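Local coordinates for protein minor fimbrium anchoring subunit Mfa2 (Porphyromonas gingivalis, PDB 5NFI) that anchors the minor (Mfa1) fimbriae in the bacterial outer membrane and regulates their length, serving filaments that mediate biofilm formation and adhesion to host cells, at residues Tyr159-Arg171 with Val176-Thr188. Sequence-based numbering, arbitrary orientation.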
loop_
_atom_site.group_PDB
_atom_site.type_symbol
_atom_site.label_atom_id
_atom_site.label_comp_id
_atom_site.label_asym_id
_atom_site.label_seq_id
_atom_site.Cartn_x
_atom_site.Cartn_y
_atom_site.Cartn_z
ATOM N N TYR A 159 -23.700 -12.623 7.648
ATOM C CA TYR A 159 -22.290 -12.911 7.423
ATOM C C TYR A 159 -21.430 -11.645 7.283
ATOM O O TYR A 159 -21.884 -10.587 6.812
ATOM C CB TYR A 159 -22.138 -13.803 6.190
ATOM C CG TYR A 159 -22.819 -15.156 6.355
ATOM C CD1 TYR A 159 -24.186 -15.305 6.138
ATOM C CD2 TYR A 159 -22.095 -16.271 6.737
ATOM C CE1 TYR A 159 -24.805 -16.520 6.291
ATOM C CE2 TYR A 159 -22.710 -17.501 6.903
ATOM C CZ TYR A 159 -24.066 -17.619 6.677
ATOM O OH TYR A 159 -24.673 -18.846 6.828
ATOM N N GLU A 160 -20.182 -11.767 7.708
ATOM C CA GLU A 160 -19.286 -10.632 7.760
ATOM C C GLU A 160 -17.979 -10.944 7.074
ATOM O O GLU A 160 -17.345 -11.962 7.368
ATOM C CB GLU A 160 -19.026 -10.217 9.207
ATOM C CG GLU A 160 -17.719 -9.490 9.408
ATOM C CD GLU A 160 -17.771 -8.515 10.557
ATOM O OE1 GLU A 160 -18.565 -8.744 11.504
ATOM O OE2 GLU A 160 -17.019 -7.510 10.506
ATOM N N ILE A 161 -17.589 -10.067 6.155
ATOM C CA ILE A 161 -16.326 -10.193 5.466
ATOM C C ILE A 161 -15.284 -9.327 6.159
ATOM O O ILE A 161 -15.534 -8.159 6.506
ATOM C CB ILE A 161 -16.460 -9.822 3.989
ATOM C CG1 ILE A 161 -17.566 -10.693 3.361
ATOM C CG2 ILE A 161 -15.137 -10.042 3.266
ATOM C CD1 ILE A 161 -17.956 -10.331 1.945
ATOM N N LYS A 162 -14.132 -9.940 6.400
ATOM C CA LYS A 162 -13.042 -9.302 7.098
ATOM C C LYS A 162 -11.756 -9.454 6.333
ATOM O O LYS A 162 -11.513 -10.482 5.696
ATOM C CB LYS A 162 -12.871 -9.881 8.493
ATOM C CG LYS A 162 -14.023 -9.615 9.412
ATOM C CD LYS A 162 -13.676 -10.050 10.807
ATOM C CE LYS A 162 -14.930 -10.327 11.621
ATOM N NZ LYS A 162 -14.616 -10.556 13.073
ATOM N N LEU A 163 -10.927 -8.421 6.422
ATOM C CA LEU A 163 -9.630 -8.393 5.775
ATOM C C LEU A 163 -8.563 -7.961 6.773
ATOM O O LEU A 163 -8.509 -6.782 7.185
ATOM C CB LEU A 163 -9.658 -7.447 4.578
ATOM C CG LEU A 163 -8.387 -7.304 3.744
ATOM C CD1 LEU A 163 -8.079 -8.579 2.968
ATOM C CD2 LEU A 163 -8.553 -6.133 2.805
ATOM N N ALA A 164 -7.727 -8.914 7.168
ATOM C CA ALA A 164 -6.636 -8.644 8.089
ATOM C C ALA A 164 -5.297 -8.623 7.358
ATOM O O ALA A 164 -5.046 -9.434 6.466
ATOM C CB ALA A 164 -6.605 -9.665 9.194
ATOM N N SER A 165 -4.425 -7.701 7.736
ATOM C CA SER A 165 -3.107 -7.694 7.139
ATOM C C SER A 165 -2.111 -6.981 8.026
ATOM O O SER A 165 -2.417 -5.936 8.583
ATOM C CB SER A 165 -3.165 -7.037 5.768
ATOM O OG SER A 165 -1.881 -6.998 5.180
ATOM N N SER A 166 -0.921 -7.544 8.164
ATOM C CA SER A 166 0.162 -6.853 8.861
ATOM C C SER A 166 0.854 -5.881 7.931
ATOM O O SER A 166 2.056 -5.998 7.689
ATOM C CB SER A 166 1.174 -7.855 9.414
ATOM O OG SER A 166 0.563 -8.668 10.401
ATOM N N ASN A 167 0.096 -4.927 7.402
ATOM C CA ASN A 167 0.638 -3.971 6.440
ATOM C C ASN A 167 0.364 -2.490 6.778
ATOM O O ASN A 167 0.171 -1.671 5.873
ATOM C CB ASN A 167 0.086 -4.295 5.043
ATOM C CG ASN A 167 -1.410 -4.086 4.950
ATOM O OD1 ASN A 167 -2.094 -4.046 5.960
ATOM N ND2 ASN A 167 -1.924 -3.933 3.738
ATOM N N GLY A 168 0.357 -2.134 8.059
ATOM C CA GLY A 168 0.028 -0.769 8.452
ATOM C C GLY A 168 1.234 0.045 8.894
ATOM O O GLY A 168 1.109 1.180 9.346
ATOM N N SER A 169 2.412 -0.543 8.760
ATOM C CA SER A 169 3.622 0.083 9.245
ATOM C C SER A 169 4.721 0.035 8.203
ATOM O O SER A 169 5.007 -1.022 7.639
ATOM C CB SER A 169 4.080 -0.597 10.520
ATOM O OG SER A 169 3.064 -0.494 11.488
ATOM N N TYR A 170 5.333 1.182 7.930
ATOM C CA TYR A 170 6.339 1.226 6.879
ATOM C C TYR A 170 7.626 1.898 7.336
ATOM O O TYR A 170 7.602 2.890 8.082
ATOM C CB TYR A 170 5.759 1.910 5.642
ATOM C CG TYR A 170 4.642 1.099 5.044
ATOM C CD1 TYR A 170 3.375 1.104 5.621
ATOM C CD2 TYR A 170 4.851 0.290 3.928
ATOM C CE1 TYR A 170 2.337 0.333 5.116
ATOM C CE2 TYR A 170 3.804 -0.485 3.408
ATOM C CZ TYR A 170 2.550 -0.456 4.018
ATOM O OH TYR A 170 1.502 -1.202 3.533
ATOM N N ARG A 171 8.752 1.331 6.906
ATOM C CA ARG A 171 10.054 1.931 7.152
ATOM C C ARG A 171 10.215 3.164 6.272
ATOM O O ARG A 171 9.340 3.462 5.457
ATOM C CB ARG A 171 11.166 0.926 6.886
ATOM C CG ARG A 171 11.033 -0.326 7.701
ATOM C CD ARG A 171 12.260 -1.209 7.567
ATOM N NE ARG A 171 11.902 -2.623 7.660
ATOM C CZ ARG A 171 11.653 -3.245 8.807
ATOM N NH1 ARG A 171 11.730 -2.569 9.954
ATOM N NH2 ARG A 171 11.328 -4.534 8.810
ATOM N N VAL A 176 7.636 -2.838 4.252
ATOM C CA VAL A 176 6.675 -3.075 5.313
ATOM C C VAL A 176 7.391 -3.437 6.589
ATOM O O VAL A 176 8.161 -4.391 6.634
ATOM C CB VAL A 176 5.682 -4.186 4.938
ATOM C CG1 VAL A 176 4.840 -4.612 6.157
ATOM C CG2 VAL A 176 4.813 -3.718 3.792
ATOM N N ALA A 177 7.140 -2.640 7.619
ATOM C CA ALA A 177 7.660 -2.904 8.943
ATOM C C ALA A 177 6.844 -4.025 9.580
ATOM O O ALA A 177 5.628 -4.124 9.374
ATOM C CB ALA A 177 7.616 -1.642 9.790
ATOM N N LYS A 178 7.495 -4.879 10.352
ATOM C CA LYS A 178 6.748 -5.968 10.958
ATOM C C LYS A 178 5.840 -5.422 12.054
ATOM O O LYS A 178 6.210 -4.499 12.776
ATOM C CB LYS A 178 7.692 -7.067 11.469
ATOM C CG LYS A 178 7.953 -8.169 10.406
ATOM C CD LYS A 178 7.823 -7.600 8.969
ATOM C CE LYS A 178 8.019 -8.607 7.846
ATOM N NZ LYS A 178 7.860 -7.890 6.536
ATOM N N ALA A 179 4.632 -5.973 12.132
ATOM C CA ALA A 179 3.609 -5.508 13.067
ATOM C C ALA A 179 2.522 -6.575 13.275
ATOM O O ALA A 179 2.459 -7.554 12.536
ATOM C CB ALA A 179 2.991 -4.211 12.564
ATOM N N ASP A 180 1.673 -6.387 14.282
ATOM C CA ASP A 180 0.466 -7.191 14.409
ATOM C C ASP A 180 -0.439 -6.935 13.230
ATOM O O ASP A 180 -0.352 -5.891 12.592
ATOM C CB ASP A 180 -0.288 -6.873 15.689
ATOM C CG ASP A 180 0.401 -7.403 16.900
ATOM O OD1 ASP A 180 1.432 -8.087 16.720
ATOM O OD2 ASP A 180 -0.102 -7.159 18.022
ATOM N N SER A 181 -1.325 -7.876 12.948
ATOM C CA SER A 181 -2.237 -7.711 11.839
ATOM C C SER A 181 -3.184 -6.574 12.115
ATOM O O SER A 181 -3.358 -6.173 13.248
ATOM C CB SER A 181 -3.017 -9.001 11.568
ATOM O OG SER A 181 -2.347 -9.773 10.584
ATOM N N THR A 182 -3.790 -6.061 11.059
ATOM C CA THR A 182 -4.686 -4.932 11.151
ATOM C C THR A 182 -5.958 -5.268 10.408
ATOM O O THR A 182 -5.922 -5.682 9.247
ATOM C CB THR A 182 -4.069 -3.658 10.538
ATOM O OG1 THR A 182 -2.844 -3.334 11.204
ATOM C CG2 THR A 182 -5.021 -2.500 10.652
ATOM N N TYR A 183 -7.089 -5.095 11.065
ATOM C CA TYR A 183 -8.343 -5.319 10.386
ATOM C C TYR A 183 -8.746 -4.044 9.669
ATOM O O TYR A 183 -8.611 -2.961 10.221
ATOM C CB TYR A 183 -9.414 -5.789 11.374
ATOM C CG TYR A 183 -9.259 -7.248 11.696
ATOM C CD1 TYR A 183 -8.403 -7.675 12.699
ATOM C CD2 TYR A 183 -9.942 -8.214 10.959
ATOM C CE1 TYR A 183 -8.247 -9.029 12.979
ATOM C CE2 TYR A 183 -9.796 -9.568 11.229
ATOM C CZ TYR A 183 -8.946 -9.969 12.235
ATOM O OH TYR A 183 -8.800 -11.316 12.490
ATOM N N TYR A 184 -9.218 -4.173 8.431
ATOM C CA TYR A 184 -9.687 -3.002 7.683
ATOM C C TYR A 184 -11.214 -2.918 7.593
ATOM O O TYR A 184 -11.891 -3.926 7.347
ATOM C CB TYR A 184 -9.075 -2.988 6.282
ATOM C CG TYR A 184 -7.606 -2.672 6.321
ATOM C CD1 TYR A 184 -6.670 -3.677 6.499
ATOM C CD2 TYR A 184 -7.155 -1.361 6.212
ATOM C CE1 TYR A 184 -5.330 -3.394 6.548
ATOM C CE2 TYR A 184 -5.819 -1.067 6.257
ATOM C CZ TYR A 184 -4.908 -2.085 6.422
ATOM O OH TYR A 184 -3.567 -1.793 6.475
ATOM N N PRO A 185 -11.751 -1.696 7.787
ATOM C CA PRO A 185 -13.181 -1.404 7.896
ATOM C C PRO A 185 -13.947 -1.789 6.645
ATOM O O PRO A 185 -13.862 -1.103 5.630
ATOM C CB PRO A 185 -13.220 0.109 8.102
ATOM C CG PRO A 185 -11.850 0.490 8.507
ATOM C CD PRO A 185 -10.948 -0.466 7.826
ATOM N N GLY A 186 -14.702 -2.877 6.732
ATOM C CA GLY A 186 -15.452 -3.374 5.598
ATOM C C GLY A 186 -16.865 -2.848 5.520
ATOM O O GLY A 186 -17.789 -3.430 6.089
ATOM N N GLU A 187 -17.040 -1.743 4.807
ATOM C CA GLU A 187 -18.369 -1.196 4.605
ATOM C C GLU A 187 -19.128 -2.074 3.607
ATOM O O GLU A 187 -18.575 -2.500 2.583
ATOM C CB GLU A 187 -18.284 0.261 4.153
ATOM C CG GLU A 187 -17.647 1.145 5.224
ATOM C CD GLU A 187 -18.378 1.079 6.572
ATOM O OE1 GLU A 187 -19.629 1.153 6.586
ATOM O OE2 GLU A 187 -17.698 0.932 7.616
ATOM N N THR A 188 -20.396 -2.333 3.931
ATOM C CA THR A 188 -21.153 -3.460 3.381
ATOM C C THR A 188 -22.480 -3.069 2.706
ATOM O O THR A 188 -23.113 -2.072 3.056
ATOM C CB THR A 188 -21.418 -4.504 4.519
ATOM O OG1 THR A 188 -20.264 -5.338 4.675
ATOM C CG2 THR A 188 -22.634 -5.363 4.264
HETATM O O HOH W 1 -12.059 -6.655 8.465
#
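A short antiparallel beta ladder between strands 159-165 and 182-190 pairs A164 and S165 with Y183 and T182. S165 and T182 form a hydrogen-bonded pair, S165 N giving to T182 O and T182 N to S165 O, the latter at 2.8 Å. At the next, non-hydrogen-bonded pair, A164 CB sits over one face of the Y183 ring in a CH-pi contact, 3.9 Å from its centroid. The extended side chain of K162 crosses the same ring, its CD 3.9 Å from Y183 CE2. Beside it a water bridges L163 N and Y184 O. Consistent with the transthyretin-like fold of its clan, strand 159-165 also pairs antiparallel with strand 211-217, whereas strand 169-171 pairs instead with strand 93-100. Between these two strands N167 holds CG between its backbone N and carbonyl carbon (chi1 66°), which brings the amide back to the ladder: Y184 OH donates to N167 OD1 at 2.7 Å, from above the carbonyl plane, with amide and ring planes 81° apart. N167 ND2 binds K204 O and T202 OG1, and bonds at both ends should fix the amide's rotation. Farther on, A177 N donates to S169 O at 2.7 Å, and V176 CG2 meets the Y170 ring obliquely.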